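Local coordinates for protein Rik1-associated factor 1 (Schizosaccharomyces pombe, PDB 4O9D) that is a component of the Clr4 methyltransferase complex, which contributes to heterochromatin establishment by methylating histone H3, and is represented here by its WD-repeat beta-propeller, at residues 37-49 and 61-73. Residues are numbered along the deposited sequence; the frame is centred on the assembly and turned at random.
With EDO (1,2-ethanediol), chain C.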
ATOM      1  N   ALA A  37      -1.480   8.231   3.623  1.00 21.11           N
ATOM      2  CA  ALA A  37      -1.625   7.647   4.943  1.00 24.82           C
ATOM      3  C   ALA A  37      -2.442   8.559   5.808  1.00 26.75           C
ATOM      4  O   ALA A  37      -2.458   9.772   5.592  1.00 25.00           O
ATOM      5  CB  ALA A  37      -0.253   7.408   5.577  1.00 23.32           C
ATOM      6  N   TYR A  38      -3.107   7.971   6.797  1.00 23.45           N
ATOM      7  CA  TYR A  38      -3.810   8.734   7.806  1.00 24.02           C
ATOM      8  C   TYR A  38      -3.226   8.345   9.158  1.00 28.80           C
ATOM      9  O   TYR A  38      -2.824   7.205   9.357  1.00 23.54           O
ATOM     10  CB  TYR A  38      -5.307   8.417   7.785  1.00 27.80           C
ATOM     11  CG  TYR A  38      -5.945   8.520   6.428  1.00 24.54           C
ATOM     12  CD1 TYR A  38      -6.434   9.738   5.949  1.00 26.25           C
ATOM     13  CD2 TYR A  38      -6.092   7.392   5.627  1.00 28.61           C
ATOM     14  CE1 TYR A  38      -7.030   9.835   4.692  1.00 24.41           C
ATOM     15  CE2 TYR A  38      -6.693   7.468   4.381  1.00 24.34           C
ATOM     16  CZ  TYR A  38      -7.167   8.690   3.915  1.00 29.24           C
ATOM     17  OH  TYR A  38      -7.773   8.753   2.671  1.00 26.50           O
ATOM     18  N   ASN A  39      -3.158   9.286  10.087  1.00 24.16           N
ATOM     19  CA  ASN A  39      -2.622   8.948  11.389  1.00 28.26           C
ATOM     20  C   ASN A  39      -3.724   8.305  12.219  1.00 32.05           C
ATOM     21  O   ASN A  39      -4.906   8.394  11.854  1.00 31.51           O
ATOM     22  CB  ASN A  39      -1.936  10.155  12.044  1.00 28.12           C
ATOM     23  CG  ASN A  39      -2.889  11.174  12.601  1.00 30.06           C
ATOM     24  OD1 ASN A  39      -4.094  11.181  12.327  1.00 34.39           O
ATOM     25  ND2 ASN A  39      -2.335  12.065  13.421  1.00 32.77           N
ATOM     26  N   PRO A  40      -3.350   7.595  13.289  1.00 32.47           N
ATOM     27  CA  PRO A  40      -4.389   6.812  13.982  1.00 34.62           C
ATOM     28  C   PRO A  40      -5.619   7.663  14.322  1.00 37.09           C
ATOM     29  O   PRO A  40      -6.746   7.232  14.072  1.00 37.16           O
ATOM     30  CB  PRO A  40      -3.689   6.331  15.256  1.00 33.41           C
ATOM     31  CG  PRO A  40      -2.205   6.334  14.897  1.00 39.81           C
ATOM     32  CD  PRO A  40      -2.021   7.475  13.919  1.00 33.98           C
ATOM     33  N   LEU A  41      -5.382   8.868  14.849  1.00 36.17           N
ATOM     34  CA  LEU A  41      -6.447   9.776  15.266  1.00 35.27           C
ATOM     35  C   LEU A  41      -7.261  10.288  14.088  1.00 39.07           C
ATOM     36  O   LEU A  41      -8.305  10.916  14.279  1.00 44.51           O
ATOM     37  CB  LEU A  41      -5.843  10.973  16.009  1.00 38.68           C
ATOM     38  CG  LEU A  41      -5.091  10.653  17.299  1.00 40.73           C
ATOM     39  CD1 LEU A  41      -4.301  11.859  17.815  1.00 47.44           C
ATOM     40  CD2 LEU A  41      -6.039  10.144  18.366  1.00 43.20           C
ATOM     41  N   CYS A  42      -6.784  10.035  12.872  1.00 32.76           N
ATOM     42  CA  CYS A  42      -7.404  10.594  11.660  1.00 33.79           C
ATOM     43  C   CYS A  42      -7.500  12.129  11.758  1.00 34.74           C
ATOM     44  O   CYS A  42      -8.508  12.728  11.406  1.00 35.51           O
ATOM     45  CB  CYS A  42      -8.779   9.964  11.403  1.00 34.19           C
ATOM     46  SG  CYS A  42      -9.417  10.228   9.708  1.00 39.26           S
ATOM     47  N   GLU A  43      -6.420  12.744  12.233  1.00 34.57           N
ATOM     48  CA  GLU A  43      -6.303  14.201  12.348  1.00 37.48           C
ATOM     49  C   GLU A  43      -5.376  14.765  11.284  1.00 35.30           C
ATOM     50  O   GLU A  43      -5.423  15.960  10.973  1.00 33.84           O
ATOM     51  CB  GLU A  43      -5.767  14.570  13.736  1.00 37.47           C
ATOM     52  CG  GLU A  43      -6.834  14.506  14.814  1.00 41.79           C
ATOM     53  CD  GLU A  43      -6.299  14.682  16.224  1.00 46.51           C
ATOM     54  OE1 GLU A  43      -7.127  14.619  17.161  1.00 48.43           O
ATOM     55  OE2 GLU A  43      -5.069  14.866  16.403  1.00 46.51           O
ATOM     56  N   LYS A  44      -4.526  13.905  10.729  1.00 28.18           N
ATOM     57  CA  LYS A  44      -3.511  14.348   9.781  1.00 29.92           C
ATOM     58  C   LYS A  44      -3.368  13.281   8.723  1.00 30.82           C
ATOM     59  O   LYS A  44      -3.731  12.129   8.969  1.00 28.23           O
ATOM     60  CB  LYS A  44      -2.175  14.558  10.501  1.00 33.22           C
ATOM     61  CG  LYS A  44      -2.217  15.642  11.566  1.00 37.99           C
ATOM     62  CD  LYS A  44      -0.836  15.910  12.135  1.00 43.33           C
ATOM     63  CE  LYS A  44      -0.799  17.201  12.945  1.00 46.56           C
ATOM     64  NZ  LYS A  44      -0.405  18.359  12.088  1.00 48.30           N
ATOM     65  N   PHE A  45      -2.857  13.662   7.554  1.00 27.20           N
ATOM     66  CA  PHE A  45      -2.655  12.719   6.465  1.00 24.47           C
ATOM     67  C   PHE A  45      -1.328  13.060   5.795  1.00 25.64           C
ATOM     68  O   PHE A  45      -0.770  14.130   6.023  1.00 24.47           O
ATOM     69  CB  PHE A  45      -3.804  12.823   5.453  1.00 26.46           C
ATOM     70  CG  PHE A  45      -3.832  14.129   4.727  1.00 27.47           C
ATOM     71  CD1 PHE A  45      -3.111  14.300   3.558  1.00 25.95           C
ATOM     72  CD2 PHE A  45      -4.561  15.211   5.237  1.00 31.87           C
ATOM     73  CE1 PHE A  45      -3.131  15.529   2.874  1.00 30.24           C
ATOM     74  CE2 PHE A  45      -4.589  16.440   4.572  1.00 27.06           C
ATOM     75  CZ  PHE A  45      -3.873  16.606   3.394  1.00 28.80           C
ATOM     76  N   ALA A  46      -0.829  12.160   4.965  1.00 19.53           N
ATOM     77  CA  ALA A  46       0.381  12.420   4.210  1.00 22.68           C
ATOM     78  C   ALA A  46       0.288  11.822   2.815  1.00 25.92           C
ATOM     79  O   ALA A  46      -0.331  10.776   2.619  1.00 26.05           O
ATOM     80  CB  ALA A  46       1.646  11.881   4.964  1.00 21.72           C
ATOM     81  N   LEU A  47       0.919  12.493   1.854  1.00 27.21           N
ATOM     82  CA  LEU A  47       0.863  12.113   0.446  1.00 28.20           C
ATOM     83  C   LEU A  47       2.267  11.919  -0.083  1.00 26.93           C
ATOM     84  O   LEU A  47       3.092  12.816   0.039  1.00 27.01           O
ATOM     85  CB  LEU A  47       0.210  13.228  -0.384  1.00 22.74           C
ATOM     86  CG  LEU A  47      -1.148  13.770   0.058  1.00 29.47           C
ATOM     87  CD1 LEU A  47      -1.538  14.994  -0.812  1.00 35.08           C
ATOM     88  CD2 LEU A  47      -2.231  12.697  -0.024  1.00 22.55           C
ATOM     89  N   GLY A  48       2.531  10.765  -0.698  1.00 23.70           N
ATOM     90  CA  GLY A  48       3.784  10.540  -1.379  1.00 24.02           C
ATOM     91  C   GLY A  48       3.595  10.318  -2.860  1.00 25.16           C
ATOM     92  O   GLY A  48       2.718   9.557  -3.263  1.00 31.51           O
ATOM     93  N   SER A  49       4.428  10.953  -3.675  1.00 24.90           N
ATOM     94  CA  SER A  49       4.323  10.804  -5.119  1.00 30.78           C
ATOM     95  C   SER A  49       5.634  10.403  -5.769  1.00 31.31           C
ATOM     96  O   SER A  49       6.694  10.337  -5.112  1.00 32.18           O
ATOM     97  CB  SER A  49       3.762  12.079  -5.775  1.00 32.18           C
ATOM     98  OG  SER A  49       4.505  13.225  -5.431  1.00 35.29           O
ATOM     99  N   ASN A  61       8.058  15.766  -3.334  1.00 41.72           N
ATOM    100  CA  ASN A  61       7.013  14.779  -3.591  1.00 35.91           C
ATOM    101  C   ASN A  61       6.439  14.187  -2.287  1.00 31.35           C
ATOM    102  O   ASN A  61       5.932  13.060  -2.277  1.00 28.98           O
ATOM    103  CB  ASN A  61       7.636  13.653  -4.423  1.00 35.73           C
ATOM    104  CG  ASN A  61       8.907  13.091  -3.772  1.00 35.72           C
ATOM    105  OD1 ASN A  61       9.500  13.731  -2.906  1.00 30.56           O
ATOM    106  ND2 ASN A  61       9.320  11.893  -4.186  1.00 36.31           N
ATOM    107  N   LEU A  62       6.510  14.949  -1.195  1.00 28.24           N
ATOM    108  CA  LEU A  62       6.166  14.421   0.138  1.00 30.37           C
ATOM    109  C   LEU A  62       5.451  15.465   1.010  1.00 32.88           C
ATOM    110  O   LEU A  62       6.056  16.446   1.456  1.00 29.34           O
ATOM    111  CB  LEU A  62       7.436  13.890   0.849  1.00 27.08           C
ATOM    112  CG  LEU A  62       7.181  13.303   2.244  1.00 29.53           C
ATOM    113  CD1 LEU A  62       6.254  12.079   2.174  1.00 23.45           C
ATOM    114  CD2 LEU A  62       8.498  12.971   2.974  1.00 25.64           C
ATOM    115  N   TRP A  63       4.154  15.258   1.253  1.00 29.71           N
ATOM    116  CA  TRP A  63       3.352  16.278   1.935  1.00 29.93           C
ATOM    117  C   TRP A  63       2.670  15.752   3.197  1.00 34.00           C
ATOM    118  O   TRP A  63       2.350  14.560   3.315  1.00 28.29           O
ATOM    119  CB  TRP A  63       2.314  16.863   0.981  1.00 28.08           C
ATOM    120  CG  TRP A  63       2.909  17.480  -0.262  1.00 32.70           C
ATOM    121  CD1 TRP A  63       3.450  16.819  -1.328  1.00 33.95           C
ATOM    122  CD2 TRP A  63       3.013  18.885  -0.567  1.00 31.77           C
ATOM    123  NE1 TRP A  63       3.891  17.722  -2.267  1.00 39.36           N
ATOM    124  CE2 TRP A  63       3.630  18.994  -1.825  1.00 36.21           C
ATOM    125  CE3 TRP A  63       2.654  20.057   0.115  1.00 33.32           C
ATOM    126  CZ2 TRP A  63       3.894  20.230  -2.425  1.00 41.31           C
ATOM    127  CZ3 TRP A  63       2.914  21.280  -0.479  1.00 36.29           C
ATOM    128  CH2 TRP A  63       3.521  21.357  -1.739  1.00 41.39           C
ATOM    129  N   ILE A  64       2.460  16.653   4.149  1.00 25.65           N
ATOM    130  CA  ILE A  64       1.738  16.319   5.362  1.00 25.89           C
ATOM    131  C   ILE A  64       0.693  17.385   5.522  1.00 28.29           C
ATOM    132  O   ILE A  64       1.018  18.585   5.456  1.00 27.65           O
ATOM    133  CB  ILE A  64       2.633  16.314   6.628  1.00 31.37           C
ATOM    134  CG1 ILE A  64       3.730  15.255   6.529  1.00 30.75           C
ATOM    135  CG2 ILE A  64       1.782  16.046   7.881  1.00 31.44           C
ATOM    136  CD1 ILE A  64       4.457  15.022   7.854  1.00 39.00           C
ATOM    137  N   GLY A  65      -0.551  16.950   5.714  1.00 28.50           N
ATOM    138  CA  GLY A  65      -1.685  17.850   5.844  1.00 30.64           C
ATOM    139  C   GLY A  65      -2.394  17.655   7.175  1.00 34.31           C
ATOM    140  O   GLY A  65      -2.207  16.634   7.844  1.00 29.86           O
ATOM    141  N   ASP A  66      -3.218  18.638   7.542  1.00 33.89           N
ATOM    142  CA  ASP A  66      -3.911  18.662   8.820  1.00 32.64           C
ATOM    143  C   ASP A  66      -5.394  18.928   8.570  1.00 38.07           C
ATOM    144  O   ASP A  66      -5.749  19.940   7.963  1.00 34.42           O
ATOM    145  CB  ASP A  66      -3.327  19.780   9.699  1.00 35.52           C
ATOM    146  CG  ASP A  66      -3.954  19.823  11.080  1.00 38.80           C
ATOM    147  OD1 ASP A  66      -5.067  20.368  11.211  1.00 39.32           O
ATOM    148  OD2 ASP A  66      -3.339  19.297  12.034  1.00 45.89           O
ATOM    149  N   PHE A  67      -6.255  18.033   9.043  1.00 33.13           N
ATOM    150  CA  PHE A  67      -7.683  18.108   8.731  1.00 37.24           C
ATOM    151  C   PHE A  67      -8.372  19.278   9.469  1.00 36.70           C
ATOM    152  O   PHE A  67      -9.215  19.958   8.905  1.00 32.54           O
ATOM    153  CB  PHE A  67      -8.381  16.780   9.046  1.00 32.06           C
ATOM    154  CG  PHE A  67      -8.025  15.647   8.093  1.00 37.03           C
ATOM    155  CD1 PHE A  67      -8.019  15.843   6.716  1.00 36.76           C
ATOM    156  CD2 PHE A  67      -7.706  14.384   8.579  1.00 32.17           C
ATOM    157  CE1 PHE A  67      -7.709  14.793   5.834  1.00 32.29           C
ATOM    158  CE2 PHE A  67      -7.391  13.325   7.703  1.00 31.53           C
ATOM    159  CZ  PHE A  67      -7.390  13.540   6.323  1.00 31.51           C
ATOM    160  N   HIS A  68      -7.999  19.515  10.717  1.00 37.71           N
ATOM    161  CA  HIS A  68      -8.563  20.631  11.470  1.00 40.47           C
ATOM    162  C   HIS A  68      -8.254  22.001  10.847  1.00 36.69           C
ATOM    163  O   HIS A  68      -9.146  22.830  10.712  1.00 36.59           O
ATOM    164  CB  HIS A  68      -8.067  20.610  12.912  1.00 35.87           C
ATOM    165  CG  HIS A  68      -8.474  21.815  13.699  1.00 40.76           C
ATOM    166  ND1 HIS A  68      -9.777  22.259  13.760  1.00 50.49           N
ATOM    167  CD2 HIS A  68      -7.745  22.689  14.439  1.00 42.13           C
ATOM    168  CE1 HIS A  68      -9.840  23.343  14.514  1.00 41.67           C
ATOM    169  NE2 HIS A  68      -8.620  23.625  14.938  1.00 40.33           N
ATOM    170  N   SER A  69      -7.002  22.232  10.455  1.00 35.62           N
ATOM    171  CA  SER A  69      -6.592  23.558   9.962  1.00 34.23           C
ATOM    172  C   SER A  69      -6.674  23.676   8.448  1.00 36.67           C
ATOM    173  O   SER A  69      -6.589  24.786   7.894  1.00 31.34           O
ATOM    174  CB  SER A  69      -5.162  23.888  10.435  1.00 35.42           C
ATOM    175  OG  SER A  69      -4.206  23.019   9.838  1.00 33.63           O
ATOM    176  N   GLU A  70      -6.832  22.536   7.773  1.00 31.22           N
ATOM    177  CA  GLU A  70      -6.944  22.523   6.327  1.00 30.82           C
ATOM    178  C   GLU A  70      -5.699  23.148   5.706  1.00 31.20           C
ATOM    179  O   GLU A  70      -5.764  23.882   4.718  1.00 32.46           O
ATOM    180  CB  GLU A  70      -8.231  23.237   5.899  1.00 29.10           C
ATOM    181  CG  GLU A  70      -9.425  22.739   6.699  1.00 32.51           C
ATOM    182  CD  GLU A  70     -10.780  23.207   6.152  1.00 37.01           C
ATOM    183  OE1 GLU A  70     -10.819  24.044   5.210  1.00 33.92           O
ATOM    184  OE2 GLU A  70     -11.805  22.712   6.671  1.00 39.13           O
ATOM    185  N   THR A  71      -4.555  22.828   6.299  1.00 28.67           N
ATOM    186  CA  THR A  71      -3.269  23.270   5.779  1.00 30.41           C
ATOM    187  C   THR A  71      -2.420  22.075   5.377  1.00 30.71           C
ATOM    188  O   THR A  71      -2.621  20.960   5.854  1.00 29.38           O
ATOM    189  CB  THR A  71      -2.494  24.092   6.816  1.00 33.29           C
ATOM    190  OG1 THR A  71      -2.265  23.294   7.978  1.00 31.87           O
ATOM    191  CG2 THR A  71      -3.288  25.351   7.216  1.00 31.50           C
ATOM    192  N   ILE A  72      -1.455  22.329   4.507  1.00 29.84           N
ATOM    193  CA  ILE A  72      -0.585  21.284   4.012  1.00 29.64           C
ATOM    194  C   ILE A  72       0.841  21.835   3.808  1.00 30.37           C
ATOM    195  O   ILE A  72       1.036  23.003   3.458  1.00 35.58           O
ATOM    196  CB  ILE A  72      -1.196  20.628   2.729  1.00 27.10           C
ATOM    197  CG1 ILE A  72      -0.580  19.250   2.467  1.00 27.64           C
ATOM    198  CG2 ILE A  72      -1.068  21.519   1.516  1.00 29.50           C
ATOM    199  CD1 ILE A  72      -1.118  18.597   1.214  1.00 26.04           C
ATOM    200  N   GLN A  73       1.832  20.988   4.038  1.00 26.76           N
ATOM    201  CA  GLN A  73       3.236  21.408   4.049  1.00 32.45           C
ATOM    202  C   GLN A  73       4.095  20.398   3.309  1.00 32.90           C
ATOM    203  O   GLN A  73       3.914  19.199   3.489  1.00 27.35           O
ATOM    204  CB  GLN A  73       3.742  21.543   5.484  1.00 30.10           C
ATOM    205  CG  GLN A  73       5.179  22.014   5.556  1.00 41.37           C
ATOM    206  CD  GLN A  73       5.776  21.903   6.953  1.00 44.81           C
ATOM    207  OE1 GLN A  73       5.078  21.605   7.935  1.00 46.38           O
ATOM    208  NE2 GLN A  73       7.076  22.137   7.044  1.00 42.03           N
TER
HETATM  209  C1  EDO C 701       1.066  19.977   8.224  1.00 35.54           C
HETATM  210  O1  EDO C 701       1.062  19.596   9.607  1.00 50.59           O
HETATM  211  C2  EDO C 701      -0.070  20.961   7.942  1.00 38.30           C
HETATM  212  O2  EDO C 701      -0.081  22.043   8.885  1.00 39.59           O
HETATM  213  O   HOH W   1      -7.068  17.427  12.733  1.00 42.28           O
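Phe-45 and Phe-67 form the aromatic centre where strand 44-49 runs antiparallel to strand 62-66. Their planes lie 30° apart but are slid so far that the rings barely overlap, and the nearest carbons are Phe-45 CD2 and Phe-67 CE1, 3.2 Å apart. Phe-45 has CG set between its backbone N and carbonyl carbon (chi1 67°), which swings the ring over its hydrogen-bonded partner Gly-65. The CA of Gly-65 lies over one face of that ring, 3.7 Å from its centroid, a CH-pi contact; any CB on Gly-65 would collide with Phe-45 CZ. Ile-72 CD1 touches both Phe-45 CE1 and Leu-47 CD1, crossing each side chain at about a right angle. Around Phe-67, Tyr-38 CD1 meets Phe-67 CZ edge to edge at 3.9 Å, and Cys-42 SG stands obliquely to the ring; Lys-393 adds a cation-pi contact. With an alanine at Phe-67, a gap is likely to open beside Phe-45 and Tyr-38, and Lys-393 would lose its aromatic partner.

Paired backbone bonds link Phe-45 with Gly-65 and Leu-47 with Trp-63. Past the strand end, Phe-67 N reaches Glu-43 O at 3.0 Å, nearly straight, and a water joins this oxygen to His-68 N. Asn-39 OD1 holds the turn by accepting from the backbone N of both Glu-43 and Lys-44.

On the face opposite Phe-45, Lys-44 bends at its last torsion (chi4 -92°) and brings NZ to 3.1 Å from Asp-66 OD2, on that oxygen's anti lone pair, a salt bridge. Asp-66 OD1 accepts from Ser-69 N at 2.8 Å, an Asx motif. Both faces are thus apolar mid-strand, Leu-47 packing on strand 21-26, Ala-46 and Ile-64 on strand 103-108: two strands of one blade held between neighbouring blades, with the ion pair kept to the partly exposed turn end.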